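Local coordinates for protein histidine--tRNA ligase (Thermus thermophilus, PDB 1H4V) that attaches histidine to its cognate tRNA, using ATP to activate the amino acid and releasing AMP and diphosphate, at residues 127-132 against 140-145; 146-151 against 159-164; 257-262 against 268-273. All blocks are in the same frame, centred on the assembly; numbering follows the deposited sequence.

Contact 1: residues 127-132 against 140-145; sequences VNYEAL and DAEAVV
Glu-142 OE2 is held by two donors: a water, which also meets Tyr-129 across the contact, and NE of Arg-103, which forms a salt bridge from strand 102-111. The water gives a hydrogen to Glu-142 OE2 over 2.8 Å and receives one from Tyr-129 OH, also over 2.8 Å. The direct gap from Tyr-129 OH to Glu-142 OE2 is 3.7 Å, so the water is the working link. It lies at the edge of the phenol ring and in its plane, whereas the carboxylate is turned 85° to that ring.

Tyr-129 belongs to the strand and points at helix 137-153. Its CG stands anti to the backbone N (chi1 168°), which sends the long axis of the ring out over the sheet to the level of the helix. Glu-142 also has CG anti to its N and continues extended; the two side chains cross at about a right angle. Nearer the strand than the hydroxyl, the ring carbon Tyr-129 CE2 rests obliquely against Ala-143, 4.2 Å from its CA and 4.3 Å from its CB. A methyl suits that place, because the bulk is supplied by the tyrosine and the helix can come close. Phe-305, on the neighbouring strand, meets the same tyrosine ring with the planes inclined by about 30°.

Strands 102-111 and 123-132 are consistent with the motif 2 hairpin of class II synthetases, and the helix follows directly. The other carboxylate oxygen, Glu-142 OE1, makes a salt bridge to Arg-352 of the second subunit. A buried carboxylate flanked by two arginines would be expected to stay ionised, and through it and the water the catalytic sheet is tied to the dimer interface.

Contact 2: residues 146-151 against 159-164; sequences LLYECL and LKVKLS
Tyr-148 and Leu-151 on helix 137-153 pack against Leu-159 and Val-161, at the point where a beta-alpha-beta crossover comes back to the large sheet. The helix leaves strand 123-132 and returns to strand 160-165, which runs parallel to it several positions away in the otherwise largely antiparallel sheet of the class II synthetase fold. No hydrogen bond spans the contact; it is made by apolar surfaces.

The aromatic contacts come first. The CG of Tyr-148 is anti to its backbone N (chi1 -175°), which swings the ring off the flank of the helix and down to the strand. One ring side, CD1 and CE1, does the touching: Tyr-148 CD1 meets Val-161 CG2 at 3.6 Å, and Tyr-148 CE1 lies 4.0 Å from Leu-159 CB. Val-161 approaches at about a right angle with a single methyl, the branch anti to its own carbonyl carbon, while Leu-159 slants past the tyrosine. Beta-branched valine suits an extended strand, and tyrosine suits a partly exposed border, since its ring carbons can pack while the hydroxyl remains at that border. Pro-250 also packs on this tyrosine.

The purely aliphatic contact lies one helical turn further on. Leu-151 and Leu-159 point at each other, and leucine's branched end has the reach and apolar surface to close a buried gap between helix and strand. Lys-160, whose CB points the other way, carries its charge on the exposed side of the strand. Leu-151 also rests on Val-271 of the adjacent strand, so the helix straddles two strands here. Leu-159, extended beyond CB with chi2 176°, sets its CD1 methyl 3.6 Å from Leu-151 CB and 4.0 Å from Leu-151 C.

Contact 3: residues 257-262 against 268-273; sequences LVRGLD and AFEVHH
The loop from Leu-257 to Arg-259 runs at 128° to the strand residues Ala-268 to Glu-270, with the CA atoms of Leu-257 and Ala-268 7.2 Å apart, so side chains fill the gap between them. Leu-257 uses both branches: CD1 reaches the strand backbone 3.6 Å from Phe-269 CA, while CD2 is pressed tightly against the acidic oxygen Glu-270 OE2, at 3.2 Å. The same CD2 methyl lies 4.0 Å above one face of the Arg-259 guanidinium, displaced toward its rim.

Arg-259 bends at chi2 (-69°), which folds its chain back over the strand and lays NE 3.7 Å from Ala-268 CB. The small alanine methyl lies alongside, at the edge of the guanidinium. Phe-269 N lies at that group's edge too, in its plane. A weak hydrogen bond runs from NH2 to Gly-285 O on the next strand. Glu-270 OE2 stands 4.2 Å from Arg-259 NH1 but well out of the guanidinium plane, the two flat groups being turned 55° apart; no N-H points at the oxygen and there is no salt bridge.

The sequence LVRGLD followed by two tyrosines is the histidine A signature of histidyl-tRNA synthetases, which in relatives lines the histidine and adenylate pocket; its arginine reaching over the largely antiparallel catalytic sheet is consistent with that site.

Along the chain the three contacts follow in series, and all belong to the catalytic part of the subunit. Contacts 1 and 2, with centres about 10 Å apart, share helix 137-153: its first half lies on strand 123-132 and its second half on strand 160-165. The centre of contact 3 is about 12 Å from that of contact 2 and about 14 Å from that of contact 1. Its strand 267-272 neighbours strand 160-165, and Phe-269 packs on Val-144 of contact 1. One helix therefore spans the sheet from the probable motif 2 hairpin to strand 267-272, against which the histidine A loop packs, while contacts 1 and 2 also touch the second subunit, connecting catalytic core and dimer.

Contact 1: residues 127-132 against 140-145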
loop_
_atom_site.group_PDB
_atom_site.type_symbol
_atom_site.label_atom_id
_atom_site.label_comp_id
_atom_site.label_asym_id
_atom_site.label_seq_id
_atom_site.Cartn_x
_atom_site.Cartn_y
_atom_site.Cartn_z
ATOM N N VAL A 127 -6.838 -4.640 -8.016
ATOM C CA VAL A 127 -6.876 -5.758 -7.097
ATOM C C VAL A 127 -6.775 -7.000 -7.956
ATOM O O VAL A 127 -7.465 -7.112 -8.964
ATOM C CB VAL A 127 -8.195 -5.785 -6.308
ATOM C CG1 VAL A 127 -8.335 -7.121 -5.579
ATOM C CG2 VAL A 127 -8.227 -4.617 -5.317
ATOM N N ASN A 128 -5.899 -7.921 -7.580
ATOM C CA ASN A 128 -5.740 -9.154 -8.340
ATOM C C ASN A 128 -6.063 -10.355 -7.487
ATOM O O ASN A 128 -5.758 -10.378 -6.297
ATOM C CB ASN A 128 -4.306 -9.321 -8.863
ATOM C CG ASN A 128 -4.032 -8.503 -10.110
ATOM O OD1 ASN A 128 -3.750 -7.308 -10.040
ATOM N ND2 ASN A 128 -4.117 -9.148 -11.263
ATOM N N TYR A 129 -6.679 -11.346 -8.111
ATOM C CA TYR A 129 -7.015 -12.595 -7.454
ATOM C C TYR A 129 -6.535 -13.696 -8.397
ATOM O O TYR A 129 -6.821 -13.664 -9.590
ATOM C CB TYR A 129 -8.519 -12.746 -7.263
ATOM C CG TYR A 129 -8.893 -14.156 -6.859
ATOM C CD1 TYR A 129 -8.638 -14.627 -5.568
ATOM C CD2 TYR A 129 -9.466 -15.030 -7.775
ATOM C CE1 TYR A 129 -8.945 -15.934 -5.201
ATOM C CE2 TYR A 129 -9.773 -16.340 -7.426
ATOM C CZ TYR A 129 -9.511 -16.783 -6.136
ATOM O OH TYR A 129 -9.820 -18.076 -5.790
ATOM N N GLU A 130 -5.831 -14.674 -7.852
ATOM C CA GLU A 130 -5.303 -15.768 -8.652
ATOM C C GLU A 130 -5.411 -17.119 -7.922
ATOM O O GLU A 130 -5.040 -17.245 -6.751
ATOM C CB GLU A 130 -3.835 -15.465 -8.980
ATOM C CG GLU A 130 -3.497 -15.267 -10.453
ATOM C CD GLU A 130 -4.347 -14.226 -11.173
ATOM O OE1 GLU A 130 -4.989 -14.592 -12.175
ATOM O OE2 GLU A 130 -4.370 -13.048 -10.761
ATOM N N ALA A 131 -5.936 -18.117 -8.623
ATOM C CA ALA A 131 -6.072 -19.479 -8.104
ATOM C C ALA A 131 -5.185 -20.320 -9.014
ATOM O O ALA A 131 -5.534 -20.578 -10.160
ATOM C CB ALA A 131 -7.517 -19.940 -8.211
ATOM N N LEU A 132 -4.033 -20.740 -8.503
ATOM C CA LEU A 132 -3.071 -21.513 -9.288
ATOM C C LEU A 132 -2.924 -22.963 -8.866
ATOM O O LEU A 132 -2.967 -23.277 -7.676
ATOM C CB LEU A 132 -1.700 -20.852 -9.194
ATOM C CG LEU A 132 -1.705 -19.344 -9.387
ATOM C CD1 LEU A 132 -0.419 -18.739 -8.846
ATOM C CD2 LEU A 132 -1.878 -19.042 -10.847
ATOM N N ASP A 140 -13.020 -21.661 -11.940
ATOM C CA ASP A 140 -13.374 -20.612 -12.894
ATOM C C ASP A 140 -14.660 -19.932 -12.436
ATOM O O ASP A 140 -14.763 -18.711 -12.429
ATOM C CB ASP A 140 -13.574 -21.200 -14.294
ATOM C CG ASP A 140 -12.384 -22.012 -14.754
ATOM O OD1 ASP A 140 -11.964 -21.850 -15.920
ATOM O OD2 ASP A 140 -11.871 -22.824 -13.955
ATOM N N ALA A 141 -15.640 -20.734 -12.042
ATOM C CA ALA A 141 -16.903 -20.186 -11.575
ATOM C C ALA A 141 -16.661 -19.366 -10.304
ATOM O O ALA A 141 -17.299 -18.333 -10.089
ATOM C CB ALA A 141 -17.902 -21.315 -11.304
ATOM N N GLU A 142 -15.738 -19.829 -9.466
ATOM C CA GLU A 142 -15.426 -19.128 -8.225
ATOM C C GLU A 142 -14.785 -17.773 -8.512
ATOM O O GLU A 142 -15.124 -16.778 -7.875
ATOM C CB GLU A 142 -14.501 -19.980 -7.352
ATOM C CG GLU A 142 -14.118 -19.347 -6.037
ATOM C CD GLU A 142 -13.439 -20.331 -5.093
ATOM O OE1 GLU A 142 -14.001 -20.618 -4.011
ATOM O OE2 GLU A 142 -12.342 -20.822 -5.433
ATOM N N ALA A 143 -13.872 -17.733 -9.480
ATOM C CA ALA A 143 -13.204 -16.490 -9.854
ATOM C C ALA A 143 -14.253 -15.467 -10.282
ATOM O O ALA A 143 -14.207 -14.306 -9.867
ATOM C CB ALA A 143 -12.221 -16.741 -10.999
ATOM N N VAL A 144 -15.197 -15.915 -11.108
ATOM C CA VAL A 144 -16.279 -15.063 -11.599
ATOM C C VAL A 144 -17.155 -14.562 -10.445
ATOM O O VAL A 144 -17.383 -13.359 -10.298
ATOM C CB VAL A 144 -17.175 -15.819 -12.626
ATOM C CG1 VAL A 144 -18.384 -14.985 -12.971
ATOM C CG2 VAL A 144 -16.379 -16.122 -13.910
ATOM N N VAL A 145 -17.644 -15.482 -9.623
ATOM C CA VAL A 145 -18.485 -15.101 -8.494
ATOM C C VAL A 145 -17.747 -14.194 -7.514
ATOM O O VAL A 145 -18.326 -13.246 -7.001
ATOM C CB VAL A 145 -18.996 -16.335 -7.731
ATOM C CG1 VAL A 145 -19.908 -15.898 -6.595
ATOM C CG2 VAL A 145 -19.746 -17.250 -8.679
HETATM O O HOH W 1 -11.177 -19.590 -7.678
#

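Contact 2: residues 146-151 against 159-164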
loop_
_atom_site.group_PDB
_atom_site.type_symbol
_atom_site.label_atom_id
_atom_site.label_comp_id
_atom_site.label_asym_id
_atom_site.label_seq_id
_atom_site.Cartn_x
_atom_site.Cartn_y
_atom_site.Cartn_z
ATOM N N LEU A 146 -16.473 -14.485 -7.251
ATOM C CA LEU A 146 -15.687 -13.661 -6.333
ATOM C C LEU A 146 -15.580 -12.210 -6.820
ATOM O O LEU A 146 -15.692 -11.280 -6.023
ATOM C CB LEU A 146 -14.283 -14.240 -6.144
ATOM C CG LEU A 146 -14.118 -15.414 -5.174
ATOM C CD1 LEU A 146 -12.656 -15.787 -5.090
ATOM C CD2 LEU A 146 -14.636 -15.039 -3.792
ATOM N N LEU A 147 -15.363 -12.025 -8.120
ATOM C CA LEU A 147 -15.269 -10.691 -8.690
ATOM C C LEU A 147 -16.635 -10.040 -8.593
ATOM O O LEU A 147 -16.765 -8.889 -8.169
ATOM C CB LEU A 147 -14.827 -10.757 -10.154
ATOM C CG LEU A 147 -14.949 -9.452 -10.939
ATOM C CD1 LEU A 147 -14.109 -8.365 -10.265
ATOM C CD2 LEU A 147 -14.502 -9.681 -12.378
ATOM N N TYR A 148 -17.658 -10.788 -8.980
ATOM C CA TYR A 148 -19.028 -10.298 -8.922
ATOM C C TYR A 148 -19.328 -9.819 -7.492
ATOM O O TYR A 148 -19.842 -8.716 -7.294
ATOM C CB TYR A 148 -19.980 -11.427 -9.322
ATOM C CG TYR A 148 -21.432 -11.035 -9.415
ATOM C CD1 TYR A 148 -21.869 -10.127 -10.373
ATOM C CD2 TYR A 148 -22.378 -11.592 -8.555
ATOM C CE1 TYR A 148 -23.214 -9.782 -10.476
ATOM C CE2 TYR A 148 -23.719 -11.254 -8.647
ATOM C CZ TYR A 148 -24.131 -10.350 -9.612
ATOM O OH TYR A 148 -25.464 -10.025 -9.716
ATOM N N GLU A 149 -18.986 -10.653 -6.507
ATOM C CA GLU A 149 -19.198 -10.342 -5.092
ATOM C C GLU A 149 -18.443 -9.103 -4.600
ATOM O O GLU A 149 -19.018 -8.270 -3.905
ATOM C CB GLU A 149 -18.811 -11.539 -4.222
ATOM C CG GLU A 149 -19.992 -12.341 -3.709
ATOM C CD GLU A 149 -20.828 -11.575 -2.686
ATOM O OE1 GLU A 149 -20.341 -11.353 -1.551
ATOM O OE2 GLU A 149 -21.973 -11.192 -3.020
ATOM N N CYS A 150 -17.158 -8.990 -4.928
ATOM C CA CYS A 150 -16.391 -7.824 -4.502
ATOM C C CYS A 150 -17.152 -6.571 -4.895
ATOM O O CYS A 150 -17.325 -5.658 -4.088
ATOM C CB CYS A 150 -15.019 -7.772 -5.180
ATOM S SG CYS A 150 -13.792 -8.958 -4.621
ATOM N N LEU A 151 -17.609 -6.543 -6.144
ATOM C CA LEU A 151 -18.329 -5.397 -6.681
ATOM C C LEU A 151 -19.709 -5.205 -6.068
ATOM O O LEU A 151 -20.122 -4.079 -5.804
ATOM C CB LEU A 151 -18.453 -5.523 -8.202
ATOM C CG LEU A 151 -17.150 -5.727 -8.982
ATOM C CD1 LEU A 151 -17.478 -5.978 -10.454
ATOM C CD2 LEU A 151 -16.252 -4.511 -8.824
ATOM N N LEU A 159 -24.818 -4.733 -12.532
ATOM C CA LEU A 159 -23.542 -5.323 -12.907
ATOM C C LEU A 159 -23.814 -6.374 -13.968
ATOM O O LEU A 159 -24.611 -7.281 -13.743
ATOM C CB LEU A 159 -22.883 -5.978 -11.688
ATOM C CG LEU A 159 -22.345 -5.027 -10.625
ATOM C CD1 LEU A 159 -21.813 -5.808 -9.430
ATOM C CD2 LEU A 159 -21.252 -4.177 -11.252
ATOM N N LYS A 160 -23.161 -6.244 -15.121
ATOM C CA LYS A 160 -23.344 -7.195 -16.216
ATOM C C LYS A 160 -22.154 -8.156 -16.328
ATOM O O LYS A 160 -21.025 -7.736 -16.584
ATOM C CB LYS A 160 -23.518 -6.454 -17.554
ATOM C CG LYS A 160 -24.584 -5.355 -17.573
ATOM C CD LYS A 160 -25.999 -5.902 -17.428
ATOM C CE LYS A 160 -27.023 -4.757 -17.414
ATOM N NZ LYS A 160 -28.427 -5.216 -17.165
ATOM N N VAL A 161 -22.417 -9.445 -16.137
ATOM C CA VAL A 161 -21.378 -10.456 -16.233
ATOM C C VAL A 161 -21.350 -11.081 -17.623
ATOM O O VAL A 161 -22.346 -11.633 -18.083
ATOM C CB VAL A 161 -21.599 -11.575 -15.197
ATOM C CG1 VAL A 161 -20.536 -12.655 -15.350
ATOM C CG2 VAL A 161 -21.564 -10.986 -13.806
ATOM N N LYS A 162 -20.208 -10.990 -18.294
ATOM C CA LYS A 162 -20.075 -11.566 -19.624
ATOM C C LYS A 162 -19.062 -12.698 -19.599
ATOM O O LYS A 162 -17.941 -12.542 -19.131
ATOM C CB LYS A 162 -19.705 -10.478 -20.632
ATOM C CG LYS A 162 -20.804 -9.427 -20.691
ATOM C CD LYS A 162 -20.675 -8.466 -21.844
ATOM C CE LYS A 162 -21.823 -7.465 -21.819
ATOM N NZ LYS A 162 -23.156 -8.149 -21.735
ATOM N N LEU A 163 -19.494 -13.853 -20.085
ATOM C CA LEU A 163 -18.685 -15.058 -20.088
ATOM C C LEU A 163 -18.382 -15.547 -21.500
ATOM O O LEU A 163 -19.112 -15.256 -22.442
ATOM C CB LEU A 163 -19.421 -16.147 -19.295
ATOM C CG LEU A 163 -18.791 -17.535 -19.154
ATOM C CD1 LEU A 163 -17.464 -17.436 -18.426
ATOM C CD2 LEU A 163 -19.744 -18.447 -18.398
ATOM N N SER A 164 -17.296 -16.294 -21.638
ATOM C CA SER A 164 -16.902 -16.826 -22.929
ATOM C C SER A 164 -15.739 -17.782 -22.747
ATOM O O SER A 164 -15.321 -18.065 -21.620
ATOM C CB SER A 164 -16.487 -15.689 -23.868
ATOM O OG SER A 164 -16.064 -16.191 -25.127
#

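Contact 3: residues 257-262 against 268-273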
loop_
_atom_site.group_PDB
_atom_site.type_symbol
_atom_site.label_atom_id
_atom_site.label_comp_id
_atom_site.label_asym_id
_atom_site.label_seq_id
_atom_site.Cartn_x
_atom_site.Cartn_y
_atom_site.Cartn_z
ATOM N N LEU A 257 -15.808 -11.436 -26.585
ATOM C CA LEU A 257 -14.746 -11.477 -25.585
ATOM C C LEU A 257 -13.610 -12.326 -26.135
ATOM O O LEU A 257 -13.793 -13.517 -26.390
ATOM C CB LEU A 257 -15.254 -12.111 -24.296
ATOM C CG LEU A 257 -15.078 -11.323 -23.004
ATOM C CD1 LEU A 257 -15.503 -12.203 -21.840
ATOM C CD2 LEU A 257 -13.630 -10.879 -22.844
ATOM N N VAL A 258 -12.435 -11.732 -26.310
ATOM C CA VAL A 258 -11.314 -12.483 -26.855
ATOM C C VAL A 258 -10.009 -12.269 -26.090
ATOM O O VAL A 258 -9.830 -11.263 -25.409
ATOM C CB VAL A 258 -11.081 -12.119 -28.345
ATOM C CG1 VAL A 258 -10.135 -13.125 -28.983
ATOM C CG2 VAL A 258 -12.397 -12.091 -29.093
ATOM N N ARG A 259 -9.110 -13.244 -26.207
ATOM C CA ARG A 259 -7.798 -13.206 -25.570
ATOM C C ARG A 259 -6.807 -13.649 -26.642
ATOM O O ARG A 259 -6.731 -14.832 -26.978
ATOM C CB ARG A 259 -7.749 -14.169 -24.383
ATOM C CG ARG A 259 -8.853 -13.976 -23.347
ATOM C CD ARG A 259 -8.728 -12.684 -22.549
ATOM N NE ARG A 259 -9.756 -12.628 -21.512
ATOM C CZ ARG A 259 -10.095 -11.541 -20.835
ATOM N NH1 ARG A 259 -9.486 -10.395 -21.075
ATOM N NH2 ARG A 259 -11.058 -11.602 -19.924
ATOM N N GLY A 260 -6.057 -12.691 -27.176
ATOM C CA GLY A 260 -5.111 -12.981 -28.238
ATOM C C GLY A 260 -3.831 -13.712 -27.891
ATOM O O GLY A 260 -3.329 -14.492 -28.704
ATOM N N LEU A 261 -3.296 -13.471 -26.696
ATOM C CA LEU A 261 -2.051 -14.113 -26.286
ATOM C C LEU A 261 -2.168 -15.626 -26.221
ATOM O O LEU A 261 -3.192 -16.164 -25.805
ATOM C CB LEU A 261 -1.587 -13.555 -24.943
ATOM C CG LEU A 261 -1.292 -12.052 -24.962
ATOM C CD1 LEU A 261 -0.926 -11.587 -23.562
ATOM C CD2 LEU A 261 -0.164 -11.758 -25.948
ATOM N N ASP A 262 -1.098 -16.303 -26.625
ATOM C CA ASP A 262 -1.059 -17.761 -26.662
ATOM C C ASP A 262 -1.198 -18.519 -25.338
ATOM O O ASP A 262 -1.478 -19.720 -25.343
ATOM C CB ASP A 262 0.222 -18.214 -27.366
ATOM C CG ASP A 262 0.233 -17.863 -28.851
ATOM O OD1 ASP A 262 -0.512 -18.508 -29.619
ATOM O OD2 ASP A 262 0.983 -16.941 -29.248
ATOM N N ALA A 268 -12.968 -17.035 -20.010
ATOM C CA ALA A 268 -12.640 -15.620 -20.102
ATOM C C ALA A 268 -13.925 -14.962 -19.635
ATOM O O ALA A 268 -15.015 -15.472 -19.909
ATOM C CB ALA A 268 -12.331 -15.225 -21.524
ATOM N N PHE A 269 -13.818 -13.844 -18.930
ATOM C CA PHE A 269 -15.019 -13.191 -18.451
ATOM C C PHE A 269 -14.760 -11.752 -18.085
ATOM O O PHE A 269 -13.620 -11.350 -17.866
ATOM C CB PHE A 269 -15.578 -13.940 -17.236
ATOM C CG PHE A 269 -14.681 -13.908 -16.044
ATOM C CD1 PHE A 269 -14.790 -12.887 -15.104
ATOM C CD2 PHE A 269 -13.718 -14.898 -15.857
ATOM C CE1 PHE A 269 -13.950 -12.848 -13.986
ATOM C CE2 PHE A 269 -12.872 -14.872 -14.747
ATOM C CZ PHE A 269 -12.990 -13.840 -13.805
ATOM N N GLU A 270 -15.839 -10.989 -18.018
ATOM C CA GLU A 270 -15.773 -9.581 -17.683
ATOM C C GLU A 270 -17.064 -9.157 -17.005
ATOM O O GLU A 270 -18.112 -9.791 -17.182
ATOM C CB GLU A 270 -15.563 -8.742 -18.949
ATOM C CG GLU A 270 -14.116 -8.444 -19.251
ATOM C CD GLU A 270 -13.921 -7.739 -20.589
ATOM O OE1 GLU A 270 -14.712 -6.818 -20.894
ATOM O OE2 GLU A 270 -12.971 -8.101 -21.332
ATOM N N VAL A 271 -16.969 -8.095 -16.210
ATOM C CA VAL A 271 -18.117 -7.536 -15.519
ATOM C C VAL A 271 -18.199 -6.078 -15.961
ATOM O O VAL A 271 -17.261 -5.307 -15.753
ATOM C CB VAL A 271 -17.955 -7.610 -13.993
ATOM C CG1 VAL A 271 -19.217 -7.109 -13.316
ATOM C CG2 VAL A 271 -17.677 -9.029 -13.574
ATOM N N HIS A 272 -19.316 -5.710 -16.580
ATOM C CA HIS A 272 -19.512 -4.352 -17.078
ATOM C C HIS A 272 -20.484 -3.560 -16.219
ATOM O O HIS A 272 -21.337 -4.129 -15.537
ATOM C CB HIS A 272 -20.048 -4.398 -18.512
ATOM C CG HIS A 272 -19.090 -4.985 -19.500
ATOM N ND1 HIS A 272 -18.098 -4.242 -20.104
ATOM C CD2 HIS A 272 -18.947 -6.250 -19.961
ATOM C CE1 HIS A 272 -17.383 -5.025 -20.894
ATOM N NE2 HIS A 272 -17.876 -6.248 -20.825
ATOM N N HIS A 273 -20.355 -2.240 -16.266
ATOM C CA HIS A 273 -21.237 -1.361 -15.510
ATOM C C HIS A 273 -21.576 -0.102 -16.303
ATOM O O HIS A 273 -20.694 0.550 -16.866
ATOM C CB HIS A 273 -20.591 -0.983 -14.176
ATOM C CG HIS A 273 -21.401 -0.020 -13.367
ATOM N ND1 HIS A 273 -21.387 1.338 -13.596
ATOM C CD2 HIS A 273 -22.273 -0.223 -12.352
ATOM C CE1 HIS A 273 -22.214 1.931 -12.754
ATOM N NE2 HIS A 273 -22.765 1.005 -11.988
#